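Local atomic coordinates of alginate lyase, family PL7 (Zobellia galactanivorans, PDB entry 3ZPY), a protein that probably cleaves the alginate polysaccharide of brown algae as a family PL7 lyase, this chain being the catalytic domain of a longer protein. Residues A[116-121]-A[143-148]; A[128-133]-A[207-212]; A[154-159]-A[172-177]. All coordinates share one frame; numbering follows the deposited sequence.

Interaction 1. Residues A[116-121]-A[143-148]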
ATOM      1  N   GLY A 116      13.424 -12.037  -8.441  1.00 11.30           N
ATOM      2  CA  GLY A 116      12.700 -11.629  -7.249  1.00  9.17           C
ATOM      3  C   GLY A 116      11.401 -10.911  -7.601  1.00  7.49           C
ATOM      4  O   GLY A 116      11.175 -10.491  -8.774  1.00  7.37           O
ATOM      5  N   GLY A 117      10.528 -10.861  -6.583  1.00  6.58           N
ATOM      6  CA  GLY A 117       9.256 -10.154  -6.697  1.00  6.42           C
ATOM      7  C   GLY A 117       8.931  -9.604  -5.356  1.00  6.83           C
ATOM      8  O   GLY A 117       9.217 -10.210  -4.320  1.00  7.01           O
ATOM      9  N   VAL A 118       8.331  -8.403  -5.325  1.00  5.94           N
ATOM     10  CA  VAL A 118       8.028  -7.744  -4.068  1.00  5.24           C
ATOM     11  C   VAL A 118       6.866  -6.758  -4.264  1.00  4.66           C
ATOM     12  O   VAL A 118       6.844  -6.008  -5.273  1.00  6.12           O
ATOM     13  CB  VAL A 118       9.316  -7.073  -3.455  1.00  5.00           C
ATOM     14  CG1 VAL A 118      10.083  -6.181  -4.456  1.00  6.61           C
ATOM     15  CG2 VAL A 118       9.062  -6.316  -2.166  1.00  4.86           C
ATOM     16  N   LEU A 119       6.036  -6.579  -3.238  1.00  4.57           N
ATOM     17  CA  LEU A 119       5.118  -5.494  -3.278  1.00  4.00           C
ATOM     18  C   LEU A 119       4.798  -5.043  -1.853  1.00  3.92           C
ATOM     19  O   LEU A 119       5.092  -5.761  -0.880  1.00  5.02           O
ATOM     20  CB  LEU A 119       3.855  -5.903  -4.013  1.00  4.13           C
ATOM     21  CG  LEU A 119       2.981  -7.061  -3.374  1.00  4.89           C
ATOM     22  CD1 LEU A 119       2.095  -6.615  -2.215  1.00  5.28           C
ATOM     23  CD2 LEU A 119       2.057  -7.639  -4.465  1.00  6.22           C
ATOM     24  N   CYS A 120       4.187  -3.837  -1.755  1.00  4.21           N
ATOM     25  CA  CYS A 120       3.833  -3.206  -0.486  1.00  4.20           C
ATOM     26  C   CYS A 120       2.320  -3.170  -0.352  1.00  3.91           C
ATOM     27  O   CYS A 120       1.628  -2.707  -1.240  1.00  5.15           O
ATOM     28  CB  CYS A 120       4.406  -1.775  -0.535  1.00  4.78           C
ATOM     29  SG  CYS A 120       3.805  -0.754   0.848  1.00  6.20           S
ATOM     30  N   PHE A 121       1.848  -3.697   0.748  1.00  4.51           N
ATOM     31  CA  PHE A 121       0.383  -3.834   0.974  1.00  4.56           C
ATOM     32  C   PHE A 121      -0.090  -2.906   2.145  1.00  4.87           C
ATOM     33  O   PHE A 121      -1.254  -3.023   2.563  1.00  8.88           O
ATOM     34  CB  PHE A 121      -0.026  -5.296   1.144  1.00  5.44           C
ATOM     35  CG  PHE A 121       0.679  -6.027   2.276  1.00  5.35           C
ATOM     36  CD1 PHE A 121       0.213  -5.988   3.583  1.00  5.49           C
ATOM     37  CD2 PHE A 121       1.770  -6.884   2.020  1.00  4.63           C
ATOM     38  CE1 PHE A 121       0.825  -6.697   4.596  1.00  5.96           C
ATOM     39  CE2 PHE A 121       2.414  -7.548   3.021  1.00  5.67           C
ATOM     40  CZ  PHE A 121       1.942  -7.468   4.349  1.00  6.26           C
ATOM     41  N   GLN A 143       5.751  -5.038   3.410  1.00  4.42           N
ATOM     42  CA  GLN A 143       5.897  -5.682   2.113  1.00  5.44           C
ATOM     43  C   GLN A 143       6.069  -7.180   2.309  1.00  4.89           C
ATOM     44  O   GLN A 143       6.474  -7.636   3.337  1.00  5.14           O
ATOM     45  CB  GLN A 143       7.159  -5.194   1.374  1.00  5.32           C
ATOM     46  CG  GLN A 143       7.125  -3.651   1.233  1.00  7.05           C
ATOM     47  CD  GLN A 143       8.407  -3.036   0.997  1.00  8.92           C
ATOM     48  OE1 GLN A 143       8.541  -2.142   0.138  1.00 11.66           O
ATOM     49  NE2 GLN A 143       9.372  -3.425   1.835  1.00 13.49           N
ATOM     50  N   PHE A 144       5.688  -7.940   1.272  1.00  4.65           N
ATOM     51  CA  PHE A 144       6.181  -9.303   1.103  1.00  4.65           C
ATOM     52  C   PHE A 144       7.167  -9.360  -0.087  1.00  5.51           C
ATOM     53  O   PHE A 144       6.877  -8.773  -1.121  1.00  5.14           O
ATOM     54  CB  PHE A 144       5.045 -10.311   0.874  1.00  4.68           C
ATOM     55  CG  PHE A 144       4.227 -10.640   2.080  1.00  4.56           C
ATOM     56  CD1 PHE A 144       4.675 -10.513   3.409  1.00  6.15           C
ATOM     57  CD2 PHE A 144       2.988 -11.227   1.846  1.00  5.21           C
ATOM     58  CE1 PHE A 144       3.812 -10.853   4.457  1.00  6.05           C
ATOM     59  CE2 PHE A 144       2.150 -11.607   2.872  1.00  6.07           C
ATOM     60  CZ  PHE A 144       2.588 -11.422   4.199  1.00  6.82           C
ATOM     61  N   ILE A 145       8.255 -10.096   0.137  1.00  5.51           N
ATOM     62  CA  ILE A 145       9.278 -10.272  -0.836  1.00  5.63           C
ATOM     63  C   ILE A 145       9.499 -11.779  -1.048  1.00  6.55           C
ATOM     64  O   ILE A 145       9.553 -12.565  -0.083  1.00  7.95           O
ATOM     65  CB  ILE A 145      10.586  -9.557  -0.435  1.00  5.21           C
ATOM     66  CG1 ILE A 145      11.645  -9.716  -1.566  1.00  7.24           C
ATOM     67  CG2 ILE A 145      11.135 -10.054   0.931  1.00  6.30           C
ATOM     68  CD1 ILE A 145      12.722  -8.695  -1.448  1.00  7.58           C
ATOM     69  N   GLY A 146       9.650 -12.160  -2.306  1.00  6.20           N
ATOM     70  CA  GLY A 146       9.828 -13.567  -2.691  1.00  6.71           C
ATOM     71  C   GLY A 146      10.336 -13.731  -4.085  1.00  6.73           C
ATOM     72  O   GLY A 146      11.153 -12.924  -4.541  1.00  7.04           O
ATOM     73  N   GLU A 147       9.938 -14.786  -4.765  1.00  7.88           N
ATOM     74  CA  GLU A 147      10.467 -15.039  -6.093  1.00  7.62           C
ATOM     75  C   GLU A 147       9.676 -14.282  -7.158  1.00  7.96           C
ATOM     76  O   GLU A 147       8.511 -13.878  -6.929  1.00  6.81           O
ATOM     77  CB  GLU A 147      10.288 -16.527  -6.422  1.00  9.66           C
ATOM     78  CG  GLU A 147      11.031 -17.462  -5.513  1.00 15.14           C
ATOM     79  CD  GLU A 147      10.288 -18.773  -5.529  1.00 24.62           C
ATOM     80  OE1 GLU A 147      10.438 -19.484  -6.567  1.00 37.60           O
ATOM     81  OE2 GLU A 147       9.527 -19.071  -4.570  1.00 28.31           O
ATOM     82  N   GLU A 148      10.311 -14.091  -8.317  1.00  8.26           N
ATOM     83  CA  GLU A 148       9.624 -13.398  -9.416  1.00  8.71           C
ATOM     84  C   GLU A 148       8.362 -14.216  -9.769  1.00  7.35           C
ATOM     85  O   GLU A 148       8.384 -15.437  -9.853  1.00  8.90           O
ATOM     86  CB  GLU A 148      10.490 -13.269 -10.630  1.00 10.43           C
ATOM     87  CG  GLU A 148      11.111 -14.609 -11.124  1.00 12.80           C
ATOM     88  CD  GLU A 148      12.396 -15.020 -10.391  1.00 14.06           C
ATOM     89  OE1 GLU A 148      12.679 -14.506  -9.269  1.00 16.01           O
ATOM     90  OE2 GLU A 148      13.121 -15.900 -10.958  1.00 21.45           O
TER
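Phe121, Gln143 and Phe144 bury the most surface here. The contact joins two antiparallel strands, 117-125 and 138-146, of the curved sheet in a beta-sandwich of the jelly-roll type known for PL7 lyases. The two rings form an edge-to-face (T-shaped) pair. CE2 of Phe121 sits 3.6 Å above the plane of the Phe144 ring, over its centre, and the planes stand 62° apart. The chain turns a corner at Phe121. There CG lies between backbone N and carbonyl carbon (chi1 58°), which helps bring the ring edge over its neighbour. Both rings lie on the side toward strand 96-107 of the other sheet, where each touches Val105. Gln143 points to the face away from them, which, as in other PL7 lyases, probably lines the substrate groove. Its CB rests 3.1 Å from Leu119 O, and its CG lies 3.7 Å from Cys120 CA. The amide reaches over to strand 154-160: NE2 binds Ser160 OG and Lys158 O, while OE1 accepts from Arg141 NE. Those three bonds should hold the group in one orientation. On the same face Val118 CG2 packs 4.0 Å from Ile145 CB. Leu119 and Phe144 form a hydrogen-bonded pair, though the bond from Phe144 N to Leu119 O is weak. Gly117 and Gly146 form another, with Gly146 N 2.8 Å from Gly117 O. Beyond the strands Glu148 folds back at its second torsion. Its OE1 takes the N-H of Gly116 at 2.7 Å, with the donor 41° out of the carboxylate plane.

Interaction 2. Residues A[128-133]-A[207-212]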
ATOM      1  N   SER A 128       7.214  15.186   2.146  1.00 13.79           N
ATOM      2  CA  SER A 128       8.430  15.121   1.374  1.00 14.77           C
ATOM      3  C   SER A 128       9.598  15.840   2.033  1.00 19.16           C
ATOM      4  O   SER A 128      10.739  15.364   1.891  1.00 24.84           O
ATOM      5  CB  SER A 128       8.225  15.607  -0.053  1.00 20.97           C
ATOM      6  OG  SER A 128       7.680  16.910  -0.022  1.00 28.02           O
ATOM      7  N   LYS A 129       9.331  16.961   2.731  1.00 18.87           N
ATOM      8  CA  LYS A 129      10.333  17.669   3.535  1.00 21.68           C
ATOM      9  C   LYS A 129       9.580  18.185   4.759  1.00 20.78           C
ATOM     10  O   LYS A 129       8.541  18.886   4.644  1.00 19.07           O
ATOM     11  CB  LYS A 129      11.048  18.787   2.747  1.00 27.74           C
ATOM     12  CG  LYS A 129      12.506  18.440   2.455  1.00 28.76           C
ATOM     13  CD  LYS A 129      13.180  19.389   1.478  1.00 37.68           C
ATOM     14  CE  LYS A 129      14.511  18.787   1.028  1.00 39.17           C
ATOM     15  NZ  LYS A 129      15.233  19.569  -0.029  1.00 50.19           N
ATOM     16  N   ASN A 130      10.047  17.766   5.940  1.00 17.23           N
ATOM     17  CA  ASN A 130       9.396  18.208   7.172  1.00 20.29           C
ATOM     18  C   ASN A 130       9.897  19.623   7.560  1.00 18.21           C
ATOM     19  O   ASN A 130      10.746  20.258   6.834  1.00 24.93           O
ATOM     20  CB  ASN A 130       9.518  17.142   8.276  1.00 18.59           C
ATOM     21  CG  ASN A 130      10.863  17.184   9.007  1.00 17.06           C
ATOM     22  OD1 ASN A 130      11.780  17.964   8.656  1.00 16.19           O
ATOM     23  ND2 ASN A 130      10.987  16.398  10.042  1.00 18.20           N
ATOM     24  N   SER A 131       9.450  20.185   8.686  1.00 21.77           N
ATOM     25  CA  SER A 131       9.866  21.603   8.912  1.00 26.96           C
ATOM     26  C   SER A 131      11.399  21.819   9.132  1.00 29.16           C
ATOM     27  O   SER A 131      11.886  22.976   9.142  1.00 39.43           O
ATOM     28  CB  SER A 131       9.091  22.247  10.072  1.00 24.58           C
ATOM     29  OG  SER A 131       9.369  21.554  11.284  1.00 22.35           O
ATOM     30  N   ASP A 132      12.136  20.710   9.357  1.00 28.83           N
ATOM     31  CA  ASP A 132      13.597  20.773   9.596  1.00 23.66           C
ATOM     32  C   ASP A 132      14.368  20.340   8.346  1.00 26.71           C
ATOM     33  O   ASP A 132      15.615  20.165   8.349  1.00 37.14           O
ATOM     34  CB  ASP A 132      14.038  19.964  10.844  1.00 29.21           C
ATOM     35  CG  ASP A 132      13.328  20.423  12.136  1.00 20.31           C
ATOM     36  OD1 ASP A 132      13.414  21.609  12.452  1.00 27.96           O
ATOM     37  OD2 ASP A 132      12.640  19.566  12.806  1.00 22.26           O
ATOM     38  N   GLY A 133      13.618  20.249   7.257  1.00 32.83           N
ATOM     39  CA  GLY A 133      14.142  19.844   5.965  1.00 32.72           C
ATOM     40  C   GLY A 133      14.400  18.346   5.842  1.00 19.75           C
ATOM     41  O   GLY A 133      15.092  17.941   4.913  1.00 25.11           O
ATOM     42  N   MET A 207      11.117   6.495  15.355  1.00  7.44           N
ATOM     43  CA  MET A 207      11.572   7.491  14.368  1.00  7.55           C
ATOM     44  C   MET A 207      12.422   8.502  15.116  1.00  8.26           C
ATOM     45  O   MET A 207      11.903   9.331  15.931  1.00 11.51           O
ATOM     46  CB  MET A 207      10.394   8.197  13.726  1.00  7.43           C
ATOM     47  CG  MET A 207       9.666   7.317  12.759  1.00  8.79           C
ATOM     48  SD  MET A 207      10.554   7.219  11.189  1.00  9.38           S
ATOM     49  CE  MET A 207      10.219   8.917  10.577  1.00 10.10           C
ATOM     50  N   GLU A 208      13.721   8.525  14.811  1.00  9.68           N
ATOM     51  CA  GLU A 208      14.643   9.520  15.409  1.00 10.91           C
ATOM     52  C   GLU A 208      14.692  10.786  14.587  1.00 11.36           C
ATOM     53  O   GLU A 208      15.718  11.142  14.057  1.00 14.86           O
ATOM     54  CB  GLU A 208      16.052   8.914  15.595  1.00 14.53           C
ATOM     55  CG  GLU A 208      16.130   7.662  16.470  1.00 20.09           C
ATOM     56  CD  GLU A 208      15.650   7.871  17.903  1.00 22.39           C
ATOM     57  OE1 GLU A 208      15.541   9.033  18.391  1.00 24.47           O
ATOM     58  OE2 GLU A 208      15.412   6.841  18.559  1.00 36.18           O
ATOM     59  N   VAL A 209      13.569  11.432  14.478  1.00 13.61           N
ATOM     60  CA  VAL A 209      13.354  12.681  13.686  1.00 11.95           C
ATOM     61  C   VAL A 209      12.462  13.526  14.642  1.00 10.69           C
ATOM     62  O   VAL A 209      11.534  12.986  15.296  1.00 12.43           O
ATOM     63  CB  VAL A 209      12.503  12.373  12.428  1.00 12.73           C
ATOM     64  CG1 VAL A 209      11.973  13.701  11.821  1.00 13.49           C
ATOM     65  CG2 VAL A 209      13.292  11.514  11.419  1.00 14.93           C
ATOM     66  N   ASP A 210      12.727  14.841  14.703  1.00 12.68           N
ATOM     67  CA  ASP A 210      11.985  15.751  15.617  1.00 12.80           C
ATOM     68  C   ASP A 210      10.552  16.010  15.204  1.00 13.81           C
ATOM     69  O   ASP A 210       9.671  15.873  15.990  1.00 13.06           O
ATOM     70  CB  ASP A 210      12.738  17.078  15.843  1.00 16.40           C
ATOM     71  CG  ASP A 210      14.167  16.864  16.232  1.00 28.58           C
ATOM     72  OD1 ASP A 210      14.462  15.947  17.041  1.00 39.70           O
ATOM     73  OD2 ASP A 210      15.005  17.626  15.710  1.00 40.58           O
ATOM     74  N   ASP A 211      10.349  16.367  13.946  1.00 13.12           N
ATOM     75  CA  ASP A 211       9.040  16.765  13.478  1.00 11.52           C
ATOM     76  C   ASP A 211       8.396  15.542  12.811  1.00 10.41           C
ATOM     77  O   ASP A 211       8.645  15.210  11.651  1.00 10.86           O
ATOM     78  CB  ASP A 211       9.171  17.958  12.500  1.00 12.81           C
ATOM     79  CG  ASP A 211       7.858  18.291  11.836  1.00 16.80           C
ATOM     80  OD1 ASP A 211       6.813  17.839  12.390  1.00 14.08           O
ATOM     81  OD2 ASP A 211       7.860  18.972  10.779  1.00 20.23           O
ATOM     82  N   LEU A 212       7.519  14.884  13.577  1.00  9.64           N
ATOM     83  CA  LEU A 212       6.789  13.747  13.035  1.00  9.35           C
ATOM     84  C   LEU A 212       5.379  14.115  12.514  1.00  8.95           C
ATOM     85  O   LEU A 212       4.459  13.272  12.585  1.00  8.43           O
ATOM     86  CB  LEU A 212       6.697  12.641  14.109  1.00  7.43           C
ATOM     87  CG  LEU A 212       8.076  12.223  14.601  1.00 10.60           C
ATOM     88  CD1 LEU A 212       7.924  11.073  15.616  1.00 11.64           C
ATOM     89  CD2 LEU A 212       9.006  11.801  13.452  1.00 12.71           C
TER
HETATM   90  O   HOH W   1      12.701  16.926  12.275  1.00 14.38           O
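Asn130, Ser131 and Asp211 form the tight part of this contact between two surface loops. One loop links strands 117-125 and 138-146 of the curved sheet. The other leads from strand 200-206, at the edge of the second sheet, to strand 216-219, so the contact ties together connections at the margin of the sandwich. The Asn130 and Asp211 side chains run alongside each other in opposite senses, with the amide and carboxylate planes 19° apart. Asn130 ND2 gives a hydrogen bond to Asp211 O at 3.1 Å, in the carbonyl plane and on a lone pair. The same nitrogen rests 3.4 Å from Val209 CG1. Going the other way, Asp211 sends out its carboxylate with CG anti to the backbone N (chi1 172°). OD2 takes two donors from Ser131. Ser131 N, 2.9 Å from Asp211 OD2, meets its anti lone pair; Ser131 OG lies 3.0 Å from Asp211 OD2, above the carboxylate plane. Asp211 OD1 pairs with Ser213 OG. The Asn130 amide is fixed from its own loop too. OD1 accepts from Asp132 N, closing an Asx turn within the type I turn 130-133, and also from Val134 N. The solvent side is looser. Asp132 OD2 comes no nearer than 3.8 Å to Asp211 CB and is linked to segment 207-212 through water 1. That water donates to Asp132 OD2 and accepts from Asn130 ND2 and Asp211 N. Asp132 OD2 and Asp210 OD2 stand 4.2 Å apart, like charges that may disfavour closer packing. Three donors, two from Ser131 and one from Ser213, would favour an ionised Asp211 carboxylate.

Interaction 3. Residues A[154-159]-A[172-177]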
ATOM      1  N   SER A 154       6.075 -19.686   0.445  1.00  6.93           N
ATOM      2  CA  SER A 154       6.730 -18.934   1.537  1.00  7.26           C
ATOM      3  C   SER A 154       7.343 -17.656   1.054  1.00  6.10           C
ATOM      4  O   SER A 154       7.954 -17.618  -0.005  1.00  7.05           O
ATOM      5  CB  SER A 154       7.767 -19.722   2.215  1.00  8.33           C
ATOM      6  OG  SER A 154       8.635 -20.316   1.265  1.00 12.42           O
ATOM      7  N   VAL A 155       7.179 -16.567   1.801  1.00  5.32           N
ATOM      8  CA  VAL A 155       7.777 -15.260   1.509  1.00  5.45           C
ATOM      9  C   VAL A 155       8.313 -14.667   2.792  1.00  5.54           C
ATOM     10  O   VAL A 155       8.040 -15.184   3.932  1.00  5.94           O
ATOM     11  CB  VAL A 155       6.676 -14.317   0.882  1.00  5.22           C
ATOM     12  CG1 VAL A 155       6.179 -14.843  -0.457  1.00  5.84           C
ATOM     13  CG2 VAL A 155       5.506 -14.105   1.839  1.00  7.28           C
ATOM     14  N   LYS A 156       9.012 -13.559   2.635  1.00  6.44           N
ATOM     15  CA  LYS A 156       9.397 -12.812   3.857  1.00  5.37           C
ATOM     16  C   LYS A 156       8.628 -11.519   3.987  1.00  4.70           C
ATOM     17  O   LYS A 156       8.320 -10.846   2.978  1.00  5.57           O
ATOM     18  CB  LYS A 156      10.892 -12.520   3.862  1.00  6.92           C
ATOM     19  CG  LYS A 156      11.719 -13.795   3.979  1.00  8.15           C
ATOM     20  CD  LYS A 156      13.203 -13.409   3.970  1.00 13.24           C
ATOM     21  CE  LYS A 156      14.050 -14.650   4.121  1.00 14.27           C
ATOM     22  NZ  LYS A 156      15.472 -14.275   4.381  1.00 22.51           N
ATOM     23  N   LEU A 157       8.271 -11.166   5.230  1.00  4.46           N
ATOM     24  CA  LEU A 157       7.845  -9.850   5.529  1.00  4.51           C
ATOM     25  C   LEU A 157       9.088  -8.935   5.414  1.00  4.71           C
ATOM     26  O   LEU A 157      10.143  -9.196   6.035  1.00  5.63           O
ATOM     27  CB  LEU A 157       7.264  -9.802   6.947  1.00  4.59           C
ATOM     28  CG  LEU A 157       6.821  -8.480   7.454  1.00  5.02           C
ATOM     29  CD1 LEU A 157       5.586  -7.893   6.764  1.00  6.73           C
ATOM     30  CD2 LEU A 157       6.658  -8.505   8.973  1.00  6.74           C
ATOM     31  N   LYS A 158       8.932  -7.793   4.742  1.00  5.18           N
ATOM     32  CA  LYS A 158      10.076  -6.829   4.624  1.00  4.62           C
ATOM     33  C   LYS A 158       9.547  -5.469   5.018  1.00  4.62           C
ATOM     34  O   LYS A 158       8.541  -5.019   4.465  1.00  4.65           O
ATOM     35  CB  LYS A 158      10.649  -6.839   3.215  1.00  5.35           C
ATOM     36  CG  LYS A 158      11.805  -5.918   3.071  1.00  6.31           C
ATOM     37  CD  LYS A 158      12.540  -6.207   1.753  1.00  6.64           C
ATOM     38  CE  LYS A 158      13.795  -5.319   1.660  1.00  7.34           C
ATOM     39  NZ  LYS A 158      14.557  -5.674   0.390  1.00 11.23           N
ATOM     40  N   ILE A 159      10.270  -4.823   5.963  1.00  4.69           N
ATOM     41  CA  ILE A 159       9.882  -3.502   6.447  1.00  4.55           C
ATOM     42  C   ILE A 159      10.849  -2.486   5.877  1.00  5.31           C
ATOM     43  O   ILE A 159      12.042  -2.521   6.216  1.00  6.35           O
ATOM     44  CB  ILE A 159       9.900  -3.487   7.955  1.00  4.56           C
ATOM     45  CG1 ILE A 159       8.939  -4.619   8.541  1.00  5.28           C
ATOM     46  CG2 ILE A 159       9.457  -2.095   8.441  1.00  6.08           C
ATOM     47  CD1 ILE A 159       7.525  -4.485   8.131  1.00  6.40           C
ATOM     48  N   THR A 172      13.990  -7.805   7.404  1.00  5.39           N
ATOM     49  CA  THR A 172      13.169  -8.892   6.887  1.00  6.56           C
ATOM     50  C   THR A 172      12.933  -9.957   7.980  1.00  6.65           C
ATOM     51  O   THR A 172      13.723 -10.148   8.879  1.00  6.90           O
ATOM     52  CB  THR A 172      13.781  -9.605   5.653  1.00  7.15           C
ATOM     53  OG1 THR A 172      15.061 -10.169   6.019  1.00 10.03           O
ATOM     54  CG2 THR A 172      13.925  -8.619   4.473  1.00  8.60           C
ATOM     55  N   PHE A 173      11.832 -10.659   7.789  1.00  5.58           N
ATOM     56  CA  PHE A 173      11.339 -11.643   8.761  1.00  5.75           C
ATOM     57  C   PHE A 173      10.805 -12.854   8.029  1.00  6.07           C
ATOM     58  O   PHE A 173       9.896 -12.731   7.174  1.00  6.72           O
ATOM     59  CB  PHE A 173      10.260 -11.014   9.676  1.00  7.25           C
ATOM     60  CG  PHE A 173      10.732  -9.773  10.337  1.00  7.03           C
ATOM     61  CD1 PHE A 173      11.363  -9.863  11.576  1.00  7.51           C
ATOM     62  CD2 PHE A 173      10.549  -8.462   9.766  1.00  8.27           C
ATOM     63  CE1 PHE A 173      11.936  -8.724  12.181  1.00  7.24           C
ATOM     64  CE2 PHE A 173      11.134  -7.356  10.356  1.00  6.44           C
ATOM     65  CZ  PHE A 173      11.734  -7.453  11.627  1.00  6.88           C
ATOM     66  N   SER A 174      11.342 -14.043   8.383  1.00  6.47           N
ATOM     67  CA  SER A 174      10.801 -15.301   7.805  1.00  7.06           C
ATOM     68  C   SER A 174       9.443 -15.771   8.315  1.00  7.33           C
ATOM     69  O   SER A 174       8.997 -15.333   9.379  1.00  9.77           O
ATOM     70  CB  SER A 174      11.854 -16.388   7.966  1.00  8.90           C
ATOM     71  OG  SER A 174      13.080 -15.869   7.431  1.00 15.74           O
ATOM     72  N   GLY A 175       8.855 -16.709   7.557  1.00  8.38           N
ATOM     73  CA  GLY A 175       7.732 -17.495   8.054  1.00  9.53           C
ATOM     74  C   GLY A 175       6.377 -16.948   7.630  1.00  7.36           C
ATOM     75  O   GLY A 175       5.365 -17.310   8.205  1.00 10.49           O
ATOM     76  N   TYR A 176       6.321 -16.152   6.589  1.00  6.71           N
ATOM     77  CA  TYR A 176       5.100 -15.657   6.034  1.00  5.25           C
ATOM     78  C   TYR A 176       4.715 -16.464   4.756  1.00  5.69           C
ATOM     79  O   TYR A 176       5.549 -17.194   4.170  1.00  6.27           O
ATOM     80  CB  TYR A 176       5.173 -14.132   5.759  1.00  5.79           C
ATOM     81  CG  TYR A 176       5.309 -13.402   7.082  1.00  5.03           C
ATOM     82  CD1 TYR A 176       6.565 -13.285   7.740  1.00  5.29           C
ATOM     83  CD2 TYR A 176       4.156 -12.903   7.727  1.00  6.62           C
ATOM     84  CE1 TYR A 176       6.658 -12.736   9.019  1.00  6.18           C
ATOM     85  CE2 TYR A 176       4.257 -12.285   8.930  1.00  6.77           C
ATOM     86  CZ  TYR A 176       5.514 -12.200   9.550  1.00  6.20           C
ATOM     87  OH  TYR A 176       5.566 -11.624  10.816  1.00 10.60           O
ATOM     88  N   SER A 177       3.497 -16.237   4.292  1.00  5.65           N
ATOM     89  CA  SER A 177       3.116 -16.978   3.051  1.00  6.29           C
ATOM     90  C   SER A 177       2.082 -16.250   2.274  1.00  4.73           C
ATOM     91  O   SER A 177       1.293 -15.474   2.787  1.00  4.37           O
ATOM     92  CB  SER A 177       2.854 -18.474   3.156  1.00 10.58           C
ATOM     93  OG  SER A 177       1.784 -18.618   3.981  1.00 13.66           O
TER
HETATM   94  O   HOH W   2       9.205 -17.311   5.069  1.00 19.60           O
HETATM   95  O   HOH W   3      15.046 -12.870   7.278  1.00 29.63           O
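A beta bulge separates the Val155-Tyr176 and Leu157-Phe173 pairs of this antiparallel contact. Lys156 alone fills one strand between them, while Ser174 and Gly175 fill the other. At the bulge water 2 bridges the strands, donating to Val155 O at 2.7 Å and accepting from Gly175 N. The direct bond from Tyr176 N to Val155 O is weak, whereas Val155 N binds Tyr176 O at 2.9 Å. One residue past the bulge Leu157 meets two aromatic rings. Its CB lies over one face of Tyr176, 3.8 Å from the ring centroid, in a CH-pi contact. Leu157 CG is anti to its own N (chi1 177°), which carries Leu157 CD2 to 3.8 Å from Tyr176 OH and 4.0 Å from Phe173 CD2. This is the inner face of a strand pair at one edge of the jelly-roll sheet. Leu157 and Tyr176 both touch Val202 of the opposing sheet there. Ile159 CG1 meets the Phe173 ring at its edge, near the ring plane. The outer face is polar and more exposed. Lys158 runs alongside Thr172, Lys158 CG 3.7 Å from Thr172 CG2. Lys156 extends over strand 171-177, and its NZ donates to water 3, which lies 3.0 Å from Thr172 OG1.

Overall arrangement
Interactions 1 and 3 belong to one sheet and touch directly. Strands 138-146 and 154-160 are neighbours in it, and Gln143 O with Lys158 N is a probable hydrogen bond between them at 2.8 Å. Their centres are about 9 Å apart. Interaction 1 is the more buried; interaction 3, at the sheet margin, has more exposed residues. Both combine backbone ladders with aromatic packing toward the second sheet. Interaction 2 is a surface contact of loops, with its centre about 28 Å from that of interaction 1. It has no strand ladder; amide, hydroxyl and carboxylate groups bond there with backbone atoms and a water. Along the chain, interaction 3 is nested inside the loop that interaction 2 closes.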